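Local structure of endoglucanase (Clostridium thermocellum, 2E4T) at residues V137-G142 / S211-K216; Y104-L109 / E226-A231; A217-D222 / L276-D281; S182-N185 / L189-H192; E206-S211 / I258-D263. The protein hydrolyses internal beta-1,4-glucan linkages in cellulose and probably xyloglucan, this chain being the family 44 glycoside hydrolase part of a larger enzyme. All blocks are in the same frame, centred on the assembly; numbering follows the deposited sequence. Where two conformers were deposited one is given.

Contact 1: residues V137-G142 / S211-K216; sequences VKFEKG and SVALSK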
# COMPACT_ATOMS: atom_id res chain seq x y z
N VAL A 137 -26.18 -3.07 5.10
CA VAL A 137 -25.14 -3.65 5.92
C VAL A 137 -25.33 -3.26 7.37
O VAL A 137 -25.53 -2.08 7.69
CB VAL A 137 -23.75 -3.15 5.45
CG1 VAL A 137 -22.68 -3.62 6.41
CG2 VAL A 137 -23.50 -3.69 4.02
N LYS A 138 -25.26 -4.27 8.24
CA LYS A 138 -25.16 -4.04 9.68
C LYS A 138 -23.84 -4.63 10.13
O LYS A 138 -23.44 -5.73 9.67
CB LYS A 138 -26.34 -4.66 10.44
CG LYS A 138 -27.62 -3.87 10.21
CD LYS A 138 -28.73 -4.37 11.07
CE LYS A 138 -29.89 -3.37 11.23
NZ LYS A 138 -30.53 -3.10 9.86
N PHE A 139 -23.15 -3.95 11.05
CA PHE A 139 -21.86 -4.46 11.45
C PHE A 139 -21.95 -5.65 12.40
O PHE A 139 -21.12 -6.56 12.32
CB PHE A 139 -21.01 -3.33 12.03
CG PHE A 139 -20.81 -2.20 11.04
CD1 PHE A 139 -20.58 -2.44 9.69
CD2 PHE A 139 -20.80 -0.89 11.49
CE1 PHE A 139 -20.34 -1.37 8.79
CE2 PHE A 139 -20.57 0.15 10.61
CZ PHE A 139 -20.37 -0.10 9.28
N GLU A 140 -22.95 -5.61 13.30
CA GLU A 140 -23.16 -6.68 14.29
C GLU A 140 -24.50 -7.35 14.04
O GLU A 140 -25.55 -6.70 14.09
CB GLU A 140 -23.15 -6.19 15.71
CG GLU A 140 -21.77 -5.82 16.07
CD GLU A 140 -21.54 -5.51 17.56
OE1 GLU A 140 -22.24 -6.12 18.42
OE2 GLU A 140 -20.59 -4.76 17.91
N LYS A 141 -24.48 -8.66 13.85
CA LYS A 141 -25.74 -9.40 13.67
C LYS A 141 -26.62 -9.38 14.92
O LYS A 141 -27.85 -9.28 14.80
CB LYS A 141 -25.42 -10.83 13.25
CG LYS A 141 -26.66 -11.64 12.86
CD LYS A 141 -26.33 -12.99 12.38
CE LYS A 141 -27.54 -13.75 11.81
NZ LYS A 141 -27.24 -15.14 11.48
N GLY A 142 -26.00 -9.52 16.09
CA GLY A 142 -26.77 -9.58 17.36
C GLY A 142 -27.71 -10.75 17.46
O GLY A 142 -28.69 -10.73 18.20
N SER A 211 -16.54 3.70 11.62
CA SER A 211 -15.24 3.07 11.81
C SER A 211 -15.16 2.38 13.17
O SER A 211 -14.68 1.25 13.33
CB SER A 211 -14.13 4.12 11.69
OG SER A 211 -14.13 4.70 10.39
N VAL A 212 -15.62 3.12 14.21
CA VAL A 212 -15.63 2.60 15.56
C VAL A 212 -16.52 1.36 15.65
O VAL A 212 -16.16 0.34 16.25
CB VAL A 212 -16.05 3.68 16.56
CG1 VAL A 212 -16.30 3.15 17.94
CG2 VAL A 212 -14.98 4.79 16.61
N ALA A 213 -17.76 1.49 15.11
CA ALA A 213 -18.70 0.39 15.21
C ALA A 213 -18.21 -0.86 14.45
O ALA A 213 -18.34 -2.00 14.95
CB ALA A 213 -20.07 0.82 14.74
N LEU A 214 -17.67 -0.68 13.25
CA LEU A 214 -17.20 -1.83 12.49
C LEU A 214 -16.00 -2.46 13.18
O LEU A 214 -15.90 -3.70 13.29
CB LEU A 214 -16.91 -1.42 11.04
CG LEU A 214 -16.32 -2.51 10.17
CD1 LEU A 214 -17.20 -3.77 10.16
CD2 LEU A 214 -16.19 -2.01 8.73
N SER A 215 -15.06 -1.64 13.65
CA SER A 215 -13.90 -2.19 14.33
C SER A 215 -14.31 -3.03 15.55
O SER A 215 -13.83 -4.16 15.76
CB SER A 215 -12.97 -1.07 14.77
OG SER A 215 -11.87 -1.65 15.43
N LYS A 216 -15.22 -2.49 16.39
CA LYS A 216 -15.72 -3.26 17.53
C LYS A 216 -16.29 -4.59 17.09
O LYS A 216 -16.05 -5.64 17.72
CB LYS A 216 -16.76 -2.48 18.32
CG LYS A 216 -16.21 -1.34 19.11
CD LYS A 216 -17.33 -0.42 19.63
CE LYS A 216 -16.86 0.70 20.49
NZ LYS A 216 -17.96 1.64 20.85
O HOH W 1 -20.44 -2.40 16.67

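Contact 2: residues Y104-L109 / E226-A231; sequences YTLITL and EIFGPA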
# COMPACT_ATOMS: atom_id res chain seq x y z
N TYR A 104 0.56 -11.81 4.27
CA TYR A 104 -0.42 -10.84 4.74
C TYR A 104 -1.51 -10.71 3.69
O TYR A 104 -1.24 -10.33 2.56
CB TYR A 104 0.21 -9.45 5.02
CG TYR A 104 -0.58 -8.63 6.00
CD1 TYR A 104 -0.08 -8.38 7.27
CD2 TYR A 104 -1.86 -8.11 5.68
CE1 TYR A 104 -0.81 -7.69 8.23
CE2 TYR A 104 -2.58 -7.40 6.63
CZ TYR A 104 -2.08 -7.23 7.91
OH TYR A 104 -2.88 -6.59 8.83
N THR A 105 -2.78 -10.97 4.10
CA THR A 105 -3.94 -10.67 3.30
C THR A 105 -4.77 -9.63 4.03
O THR A 105 -5.06 -9.77 5.23
CB THR A 105 -4.78 -11.93 3.07
OG1 THR A 105 -3.98 -12.86 2.32
CG2 THR A 105 -6.04 -11.62 2.26
N LEU A 106 -5.12 -8.56 3.30
CA LEU A 106 -5.93 -7.45 3.78
C LEU A 106 -7.25 -7.46 3.00
O LEU A 106 -7.25 -7.34 1.77
CB LEU A 106 -5.18 -6.14 3.52
CG LEU A 106 -5.95 -4.85 3.77
CD1 LEU A 106 -6.41 -4.76 5.22
CD2 LEU A 106 -5.08 -3.64 3.44
N ILE A 107 -8.36 -7.69 3.73
CA ILE A 107 -9.68 -7.79 3.10
C ILE A 107 -10.51 -6.55 3.45
O ILE A 107 -10.72 -6.24 4.62
CB ILE A 107 -10.40 -9.08 3.59
CG1 ILE A 107 -9.64 -10.33 3.16
CG2 ILE A 107 -11.86 -9.11 3.11
CD1 ILE A 107 -9.35 -10.47 1.68
N THR A 108 -11.04 -5.92 2.40
CA THR A 108 -11.95 -4.78 2.64
C THR A 108 -13.32 -5.27 3.05
O THR A 108 -13.93 -6.16 2.40
CB THR A 108 -12.04 -3.94 1.39
OG1 THR A 108 -10.72 -3.38 1.12
CG2 THR A 108 -13.00 -2.76 1.57
N LEU A 109 -13.82 -4.67 4.13
CA LEU A 109 -15.19 -4.82 4.60
C LEU A 109 -16.00 -3.58 4.18
O LEU A 109 -15.46 -2.52 3.85
CB LEU A 109 -15.22 -5.01 6.13
CG LEU A 109 -14.42 -6.22 6.62
CD1 LEU A 109 -14.48 -6.25 8.16
CD2 LEU A 109 -14.96 -7.52 6.03
N GLU A 226 -6.16 -6.88 12.49
CA GLU A 226 -5.80 -5.46 12.44
C GLU A 226 -6.81 -4.70 11.61
O GLU A 226 -7.15 -5.15 10.49
CB GLU A 226 -4.39 -5.31 11.85
CG GLU A 226 -3.36 -5.76 12.85
CD GLU A 226 -1.93 -5.68 12.35
OE1 GLU A 226 -1.65 -6.02 11.18
OE2 GLU A 226 -1.07 -5.25 13.13
N ILE A 227 -7.25 -3.56 12.13
CA ILE A 227 -8.18 -2.68 11.41
C ILE A 227 -7.41 -1.53 10.80
O ILE A 227 -6.64 -0.81 11.46
CB ILE A 227 -9.27 -2.17 12.42
CG1 ILE A 227 -10.20 -3.30 12.80
CG2 ILE A 227 -10.00 -0.96 11.83
CD1 ILE A 227 -11.21 -3.69 11.63
N PHE A 228 -7.67 -1.36 9.48
CA PHE A 228 -7.06 -0.34 8.64
C PHE A 228 -8.12 0.70 8.26
O PHE A 228 -9.23 0.33 7.84
CB PHE A 228 -6.58 -0.97 7.30
CG PHE A 228 -5.37 -1.86 7.38
CD1 PHE A 228 -5.35 -3.01 8.16
CD2 PHE A 228 -4.24 -1.55 6.62
CE1 PHE A 228 -4.24 -3.84 8.19
CE2 PHE A 228 -3.13 -2.39 6.63
CZ PHE A 228 -3.13 -3.54 7.44
N GLY A 229 -7.76 1.98 8.35
CA GLY A 229 -8.63 3.01 7.82
C GLY A 229 -7.88 4.33 7.83
O GLY A 229 -6.83 4.44 8.48
N PRO A 230 -8.40 5.33 7.11
CA PRO A 230 -9.68 5.32 6.40
C PRO A 230 -9.62 4.99 4.91
O PRO A 230 -10.64 5.11 4.23
CB PRO A 230 -10.27 6.76 6.64
CG PRO A 230 -9.14 7.56 7.30
CD PRO A 230 -7.86 6.70 7.17
N ALA A 231 -8.43 4.59 4.40
CA ALA A 231 -8.28 4.28 2.96
C ALA A 231 -8.60 5.52 2.12
O ALA A 231 -9.30 5.47 1.10
CB ALA A 231 -9.09 3.07 2.53

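Contact 3: residues A217-D222 / L276-D281; sequences AVKKVD and LLDVLD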
# COMPACT_ATOMS: atom_id res chain seq x y z
N ALA A 217 -17.11 -4.57 16.04
CA ALA A 217 -17.77 -5.78 15.60
C ALA A 217 -16.76 -6.84 15.15
O ALA A 217 -16.90 -8.04 15.45
CB ALA A 217 -18.72 -5.43 14.43
N VAL A 218 -15.75 -6.40 14.38
CA VAL A 218 -14.72 -7.33 13.89
C VAL A 218 -13.93 -7.90 15.06
O VAL A 218 -13.67 -9.11 15.11
CB VAL A 218 -13.77 -6.59 12.91
CG1 VAL A 218 -12.55 -7.47 12.57
CG2 VAL A 218 -14.50 -6.17 11.68
N LYS A 219 -13.50 -7.03 15.99
CA LYS A 219 -12.61 -7.47 17.07
C LYS A 219 -13.30 -8.38 18.07
O LYS A 219 -12.61 -9.13 18.76
CB LYS A 219 -11.93 -6.28 17.71
CG LYS A 219 -10.91 -5.71 16.69
CD LYS A 219 -10.18 -4.51 17.22
CE LYS A 219 -9.09 -4.06 16.31
NZ LYS A 219 -7.77 -4.56 16.49
N LYS A 220 -14.64 -8.35 18.16
CA LYS A 220 -15.34 -9.35 18.97
C LYS A 220 -15.20 -10.75 18.37
O LYS A 220 -15.18 -11.76 19.11
CB LYS A 220 -16.79 -8.98 19.13
CG LYS A 220 -17.02 -7.92 20.13
CD LYS A 220 -18.38 -7.89 20.68
CE LYS A 220 -19.22 -6.93 19.90
NZ LYS A 220 -20.62 -6.92 20.50
N VAL A 221 -15.09 -10.84 17.04
CA VAL A 221 -14.95 -12.15 16.37
C VAL A 221 -13.47 -12.56 16.32
O VAL A 221 -13.14 -13.73 16.57
CB VAL A 221 -15.52 -12.09 14.93
CG1 VAL A 221 -15.32 -13.40 14.21
CG2 VAL A 221 -17.00 -11.70 15.00
N ASP A 222 -12.59 -11.61 15.96
CA ASP A 222 -11.16 -11.88 15.82
C ASP A 222 -10.41 -10.78 16.54
O ASP A 222 -10.10 -9.73 15.96
CB ASP A 222 -10.71 -11.96 14.37
CG ASP A 222 -9.29 -12.45 14.26
OD1 ASP A 222 -8.56 -12.43 15.30
OD2 ASP A 222 -8.88 -12.83 13.13
N LEU A 276 -8.79 0.24 18.59
CA LEU A 276 -9.77 0.03 17.54
C LEU A 276 -9.24 0.43 16.17
O LEU A 276 -9.87 0.11 15.14
CB LEU A 276 -11.08 0.82 17.82
CG LEU A 276 -11.79 0.35 19.08
CD1 LEU A 276 -13.01 1.23 19.31
CD2 LEU A 276 -12.22 -1.11 19.01
N LEU A 277 -8.13 1.17 16.09
CA LEU A 277 -7.47 1.48 14.82
C LEU A 277 -6.05 0.93 14.94
O LEU A 277 -5.30 1.40 15.80
CB LEU A 277 -7.39 2.97 14.57
CG LEU A 277 -6.67 3.39 13.29
CD1 LEU A 277 -7.43 2.94 12.03
CD2 LEU A 277 -6.36 4.85 13.29
N ASP A 278 -5.70 -0.03 14.08
CA ASP A 278 -4.34 -0.56 14.09
C ASP A 278 -3.43 0.15 13.09
O ASP A 278 -2.22 0.32 13.37
CB ASP A 278 -4.35 -2.05 13.83
CG ASP A 278 -5.07 -2.78 14.94
OD1 ASP A 278 -4.42 -3.00 16.00
OD2 ASP A 278 -6.27 -3.09 14.77
N VAL A 279 -3.98 0.52 11.94
CA VAL A 279 -3.17 1.00 10.84
C VAL A 279 -3.89 2.18 10.16
O VAL A 279 -5.01 2.03 9.68
CB VAL A 279 -2.91 -0.10 9.79
CG1 VAL A 279 -1.87 0.38 8.80
CG2 VAL A 279 -2.47 -1.41 10.44
N LEU A 280 -3.22 3.34 10.16
CA LEU A 280 -3.65 4.49 9.37
C LEU A 280 -3.33 4.17 7.91
O LEU A 280 -2.18 3.88 7.59
CB LEU A 280 -2.90 5.74 9.85
CG LEU A 280 -3.27 7.01 9.10
CD1 LEU A 280 -4.69 7.46 9.45
CD2 LEU A 280 -2.28 8.13 9.44
N ASP A 281 -4.36 4.22 7.07
CA ASP A 281 -4.30 3.67 5.69
C ASP A 281 -4.68 4.77 4.72
O ASP A 281 -5.80 5.35 4.82
CB ASP A 281 -5.41 2.54 5.67
CG ASP A 281 -5.65 1.93 4.33
OD1 ASP A 281 -5.30 2.55 3.30
OD2 ASP A 281 -6.17 0.78 4.34

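Contact 4: residues S182-N185 / L189-H192; sequences SIDN and LWSH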
# COMPACT_ATOMS: atom_id res chain seq x y z
N SER A 182 -10.00 -3.79 6.12
CA SER A 182 -10.12 -2.36 5.87
C SER A 182 -11.56 -1.89 6.06
O SER A 182 -12.51 -2.61 5.69
CB SER A 182 -9.69 -2.08 4.41
OG SER A 182 -9.81 -0.73 4.01
N ILE A 183 -11.68 -0.66 6.58
CA ILE A 183 -12.99 0.00 6.70
C ILE A 183 -13.33 0.60 5.28
O ILE A 183 -13.14 1.77 5.00
CB ILE A 183 -12.97 1.06 7.78
CG1 ILE A 183 -12.52 0.47 9.12
CG2 ILE A 183 -14.39 1.62 7.96
CD1 ILE A 183 -12.09 1.43 10.14
N ASP A 184 -13.80 -0.29 4.41
CA ASP A 184 -14.22 0.16 3.07
C ASP A 184 -13.04 0.80 2.31
O ASP A 184 -11.87 0.39 2.50
CB ASP A 184 -15.49 1.04 3.19
CG ASP A 184 -16.42 0.98 2.00
OD1 ASP A 184 -16.03 1.53 0.93
OD2 ASP A 184 -17.54 0.41 2.13
N ASN A 185 -13.37 1.72 1.42
CA ASN A 185 -12.42 2.24 0.45
C ASN A 185 -12.87 3.68 0.12
O ASN A 185 -14.01 3.91 -0.24
CB ASN A 185 -12.53 1.41 -0.86
CG ASN A 185 -11.51 1.87 -1.89
OD1 ASN A 185 -10.27 1.74 -1.66
ND2 ASN A 185 -11.99 2.47 -2.98
N LEU A 189 -14.84 9.72 -1.38
CA LEU A 189 -15.32 9.56 -2.78
C LEU A 189 -16.58 8.69 -2.83
O LEU A 189 -17.09 8.49 -3.94
CB LEU A 189 -14.24 9.04 -3.70
CG LEU A 189 -13.04 9.98 -3.87
CD1 LEU A 189 -12.09 9.43 -4.92
CD2 LEU A 189 -13.45 11.41 -4.21
N TRP A 190 -17.15 8.24 -1.72
CA TRP A 190 -18.37 7.43 -1.81
C TRP A 190 -19.43 8.14 -2.65
O TRP A 190 -20.12 7.50 -3.48
CB TRP A 190 -18.93 7.12 -0.43
CG TRP A 190 -18.22 6.08 0.35
CD1 TRP A 190 -17.40 5.09 -0.11
CD2 TRP A 190 -18.34 5.88 1.77
NE1 TRP A 190 -16.98 4.28 0.93
CE2 TRP A 190 -17.56 4.73 2.10
CE3 TRP A 190 -19.03 6.55 2.78
CZ2 TRP A 190 -17.46 4.27 3.42
CZ3 TRP A 190 -18.94 6.09 4.09
CH2 TRP A 190 -18.17 4.95 4.40
N SER A 191 -19.64 9.44 -2.40
CA SER A 191 -20.73 10.13 -3.09
C SER A 191 -20.44 10.37 -4.59
O SER A 191 -21.38 10.72 -5.33
CB SER A 191 -21.00 11.46 -2.41
OG SER A 191 -19.80 12.24 -2.43
N HIS A 192 -19.18 10.19 -5.02
CA HIS A 192 -18.79 10.32 -6.40
C HIS A 192 -18.73 8.94 -7.10
O HIS A 192 -19.26 8.78 -8.22
CB HIS A 192 -17.41 11.01 -6.47
CG HIS A 192 -16.96 11.19 -7.84
ND1 HIS A 192 -15.98 10.46 -8.49
CD2 HIS A 192 -17.40 12.10 -8.71
CE1 HIS A 192 -15.84 10.94 -9.73
NE2 HIS A 192 -16.69 11.94 -9.88

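Contact 5: residues E206-S211 / I258-D263; sequences ELIEKS and IDYYLD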
# COMPACT_ATOMS: atom_id res chain seq x y z
N GLU A 206 -20.04 10.77 10.60
CA GLU A 206 -20.49 9.46 10.15
C GLU A 206 -19.28 8.53 10.00
O GLU A 206 -19.35 7.34 10.36
CB GLU A 206 -21.24 9.57 8.80
CG GLU A 206 -21.62 8.21 8.22
CD GLU A 206 -22.34 8.17 6.89
OE1 GLU A 206 -23.35 8.87 6.71
OE2 GLU A 206 -21.81 7.48 6.01
N LEU A 207 -18.19 9.04 9.40
CA LEU A 207 -17.05 8.15 9.18
C LEU A 207 -16.51 7.62 10.50
O LEU A 207 -16.19 6.41 10.60
CB LEU A 207 -15.97 8.88 8.35
CG LEU A 207 -14.80 8.00 7.96
CD1 LEU A 207 -15.23 6.73 7.22
CD2 LEU A 207 -13.86 8.81 7.09
N ILE A 208 -16.38 8.48 11.52
CA ILE A 208 -15.91 7.95 12.82
C ILE A 208 -16.88 6.96 13.40
O ILE A 208 -16.47 5.89 13.89
CB ILE A 208 -15.64 9.12 13.83
CG1 ILE A 208 -14.54 10.03 13.37
CG2 ILE A 208 -15.39 8.58 15.22
CD1 ILE A 208 -13.29 9.43 13.08
N GLU A 209 -18.18 7.30 13.39
CA GLU A 209 -19.16 6.38 13.98
C GLU A 209 -19.06 5.01 13.35
O GLU A 209 -19.06 3.97 14.06
CB GLU A 209 -20.58 6.98 13.82
CG GLU A 209 -20.83 8.12 14.75
CD GLU A 209 -22.29 8.53 14.81
OE1 GLU A 209 -23.18 7.82 14.25
OE2 GLU A 209 -22.57 9.58 15.41
N LYS A 210 -19.01 4.96 12.01
CA LYS A 210 -18.94 3.69 11.32
C LYS A 210 -17.64 2.96 11.61
O LYS A 210 -17.62 1.72 11.75
CB LYS A 210 -19.10 3.90 9.82
CG LYS A 210 -20.50 4.24 9.39
CD LYS A 210 -20.60 4.46 7.92
CE LYS A 210 -22.07 4.51 7.50
NZ LYS A 210 -22.26 4.54 6.13
N SER A 211 -16.54 3.70 11.62
CA SER A 211 -15.24 3.07 11.81
C SER A 211 -15.16 2.38 13.17
O SER A 211 -14.68 1.25 13.33
CB SER A 211 -14.13 4.12 11.69
OG SER A 211 -14.13 4.70 10.39
N ILE A 258 -6.48 14.07 9.06
CA ILE A 258 -5.70 12.96 9.63
C ILE A 258 -5.65 13.04 11.14
O ILE A 258 -5.81 12.03 11.85
CB ILE A 258 -4.25 13.05 9.07
CG1 ILE A 258 -4.22 12.81 7.54
CG2 ILE A 258 -3.32 12.11 9.81
CD1 ILE A 258 -4.64 11.43 7.09
N ASP A 259 -5.41 14.26 11.70
CA ASP A 259 -5.31 14.39 13.17
C ASP A 259 -6.64 14.11 13.84
O ASP A 259 -6.68 13.50 14.92
CB ASP A 259 -4.87 15.81 13.52
CG ASP A 259 -3.40 16.07 13.16
OD1 ASP A 259 -2.65 15.11 12.96
OD2 ASP A 259 -3.04 17.29 13.16
N TYR A 260 -7.74 14.63 13.27
CA TYR A 260 -9.08 14.36 13.80
C TYR A 260 -9.35 12.85 13.84
O TYR A 260 -9.84 12.30 14.84
CB TYR A 260 -10.11 15.08 12.96
CG TYR A 260 -11.55 14.76 13.30
CD1 TYR A 260 -12.28 15.58 14.17
CD2 TYR A 260 -12.20 13.69 12.71
CE1 TYR A 260 -13.62 15.34 14.43
CE2 TYR A 260 -13.55 13.43 12.98
CZ TYR A 260 -14.25 14.27 13.82
OH TYR A 260 -15.60 14.01 14.01
N TYR A 261 -9.04 12.17 12.71
CA TYR A 261 -9.33 10.73 12.66
C TYR A 261 -8.55 9.99 13.71
O TYR A 261 -9.09 9.16 14.46
CB TYR A 261 -8.96 10.22 11.23
CG TYR A 261 -9.27 8.80 11.00
CD1 TYR A 261 -10.58 8.38 10.75
CD2 TYR A 261 -8.27 7.81 11.02
CE1 TYR A 261 -10.90 7.06 10.50
CE2 TYR A 261 -8.59 6.48 10.75
CZ TYR A 261 -9.86 6.11 10.46
OH TYR A 261 -10.10 4.78 10.14
N LEU A 262 -7.24 10.28 13.82
CA LEU A 262 -6.43 9.60 14.83
C LEU A 262 -6.95 9.90 16.24
O LEU A 262 -7.06 8.99 17.08
CB LEU A 262 -4.96 10.05 14.68
CG LEU A 262 -4.27 9.52 13.44
CD1 LEU A 262 -3.01 10.34 13.19
CD2 LEU A 262 -3.94 8.03 13.57
N ASP A 263 -7.24 11.18 16.52
CA ASP A 263 -7.64 11.58 17.85
C ASP A 263 -8.99 10.92 18.22
O ASP A 263 -9.15 10.44 19.37
CB ASP A 263 -7.78 13.11 17.90
CG ASP A 263 -7.93 13.65 19.31
OD1 ASP A 263 -7.22 13.21 20.22
OD2 ASP A 263 -8.70 14.61 19.49
O HOH W 2 -12.20 4.60 8.51

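Contact 1: residues V137-G142 / S211-K216
Phe139 lays one face of its ring on Leu214, and this pair is the tightly packed half of the contact. Leu214 CB stands over the middle of the ring, 3.8 Å from the centroid of Phe139 and only 4° off the ring normal, a CH-pi contact. The two side chains cross at about a right angle, and Leu214 CD1 closes on one ortho carbon, 3.7 Å from Phe139 CD1. At the other ortho position the ring edge meets a methyl group: Phe139 CD2 lies 3.7 Å from Ala213 CB, near the ring plane. With CG beside its own backbone N (chi1 -59°), Phe139 swings out of the loop that follows strand 134-138 and over the helix. Met158, at the start of helix 158-169, touches both Phe139 and Leu214 and extends the apolar patch.

Beside it, the loose side is polar and mediated by water. Glu140 makes no direct bond to residues 211-216; a water donates to Glu140 OE2 at 2.7 Å and to Ala213 O, also at 2.7 Å. The other carboxylate oxygen, OE1, forms a salt bridge with Lys220 one turn beyond Lys216 on the same helix. Lys216 itself merely brushes this edge through its backbone and CB, its amino end leading away.

The contact sits near the surface, with the side chain of Phe139 about 13 Å from the bound calcium ion. Its chemistry implies that apolar contact fixes the loop against helix 204-221, while Glu140 reaches the same helix through a water and a charge pair, an environment that would be expected to favour its ionised form.

Contact 2: residues Y104-L109 / E226-A231
Tyr104 and Glu226 supply the polar link between the two strands. Tyr104 OH donates to Glu226 OE1 at 2.7 Å, onto the anti lone pair of that oxygen, which lies in the plane of the phenol at its edge. OE1 also bonds Tyr387, while Glu226 OE2 forms a salt bridge with Lys354; both carboxylate oxygens are therefore engaged.

The apolar contacts gather round Phe228. Leu106 approaches from the other strand and places CD1 over one face of the ring, 3.7 Å from the Phe228 centroid and displaced toward the rim. Its second methyl, Leu106 CD2, packs 3.9 Å from Phe228 CD2. Leu106 holds CG anti to its backbone N (chi1 172°), which aims both methyls at the ring.

Between the aromatics, Tyr104 OH meets the edge of Phe228 at 3.1 Å from CE1. The two rings are inclined at 68°, with centroids 6.0 Å apart.

The strand axes pass 8.9 Å apart at 56°, too wide for backbone pairing, and strand 180-183 lies between them in the sheet. Inward-pointing side chains meeting across the curve of a parallel sheet, here those of Tyr104, Leu106, Glu226 and Phe228, are typical of the interior of a TIM barrel.

Contact 3: residues A217-D222 / L276-D281
Lys219 and Asp278 reach toward each other from opposite directions and meet in a salt bridge. Lys219 NZ donates to Asp278 OD2 at 2.7 Å, on the syn lone pair of that oxygen. The grip is one-sided: Asp278 OD1 stays 3.7 Å from Lys219 NZ. The lysine is extended as far as CE and then bends sharply (chi4 -92°), and this last turn brings the ammonium group to the carboxylate. On the way its chain passes Leu276, with Lys219 CD 4.4 Å from Leu276 CD2, a loose apolar contact.

Each half of the bridge has a second partner. Lys219 NZ also donates to Ala225 O, in the turn before strand 226-232, and Asp278 OD2 also accepts the backbone N-H of Ile227 on that strand. One oxygen is thus held by an ammonium and an amide.

Within segment 217-222, Val218 O accepts two amides, Val221 N at 3.0 Å and Asp222 N at 2.9 Å. Leu276 O, in the loop leading to strand 279-284, accepts from Ser215 OG on the helix.

The chemistry implies that a buried ammonium group is paid for by a carboxylate and a carbonyl, which would be expected to keep both Lys219 and Asp278 charged while they join the end of helix 204-221 to the loop that leads into strand 279-284.

Contact 4: residues S182-N185 / L189-H192
At the C-terminal end of barrel strand 180-183, the end at which TIM-barrel enzymes carry their active sites, Trp190 hydrogen-bonds Asp184. The indole N-H points to Asp184 OD1, with Trp190 NE1 2.9 Å from it and an angle of 150° at the hydrogen. It comes from above the carboxylate, 72° out of its plane, and the ring stands nearly perpendicular to that group. Trp190 turns CG beside its backbone N, which carries the indole back toward the strand end; there Asp184 CB lies at the ring edge, 3.8 Å from Trp190 CZ2.

The same oxygen takes the backbone N of Asn185 at 2.7 Å, on the anti side, and also bonds Thr49 OG1. Asp184 OD2 is held by the amides of Ala111 and Ala112, so the buried carboxylate is fixed in rotation. Its backbone is bent by an inverse gamma turn centred on Ile183, and in the conformer given Ser182 OG donates to Asp184 O at 2.8 Å. Asn185 OD1 bonds Arg42 and His283.

Strands 104-109 and 226-232 flank strand 180-183 in the sheet, while Ile183 packs against helix 204-221 and Trp190 leans on Glu206 of that helix.

Contact 5: residues E206-S211 / I258-D263
Ile208 pushes its long branch between two consecutive tyrosines, Tyr260 and Tyr261, of the neighbouring helix. Its CG1 meets the first ring, 3.6 Å from Tyr260 CE2, and its terminal methyl meets the second, with Ile208 CD1 3.7 Å from Tyr261 CD1. That methyl also comes within 4.0 Å of Tyr260 CE2, so it touches both rings. Both approaches are oblique, neither squarely over a face nor in line with an edge. Ile208 keeps CG1 beside its backbone N (chi1 -63°), and the branch leans out to the other helix, whereas both tyrosines hold CG anti to their own N, sending their rings back across the gap. Tyr260 is anchored at its far end by Glu250, which its hydroxyl bonds.

The axes of these two segments run at 34° to one another, 10.9 Å apart, a spacing bridged by the large side chains. Both belong to the helical shell of the TIM barrel, one preceding strand 226-232 and the other following it after two short helices.

Ser211 faces the edge of the second ring, its OG 4.0 Å from Tyr261 CE1, and the two hydroxyls are joined by a water. This water donates to Ser211 OG at 2.7 Å and bonds Tyr261 OH at an equal distance. Ser211 OG donates to Leu207 O one turn earlier, at 2.7 Å, while Ser211 N reaches that carbonyl oxygen from the opposite face.

Helix 204-221 ties contacts 1, 3 and 5 together: its first turns face helix 257-272, its middle carries the loop after strand 134-138, and its end reaches the loop before strand 279-284. Contacts 2 and 3 lie closest, with centres 8 Å apart, and meet where Gly229 O and Asp281 N probably hydrogen-bond between neighbouring strands. The centres of contacts 1 and 3 are 10 Å apart. Strand 180-183 of contact 4 sits between the two strands of contact 2, and Ile183 packs against Ser211, the residue shared by the segments of contacts 1 and 5. Contact 1 alone relates to a metal site: the side chain of Phe139 is about 11 Å from that of the calcium ligand Tyr155.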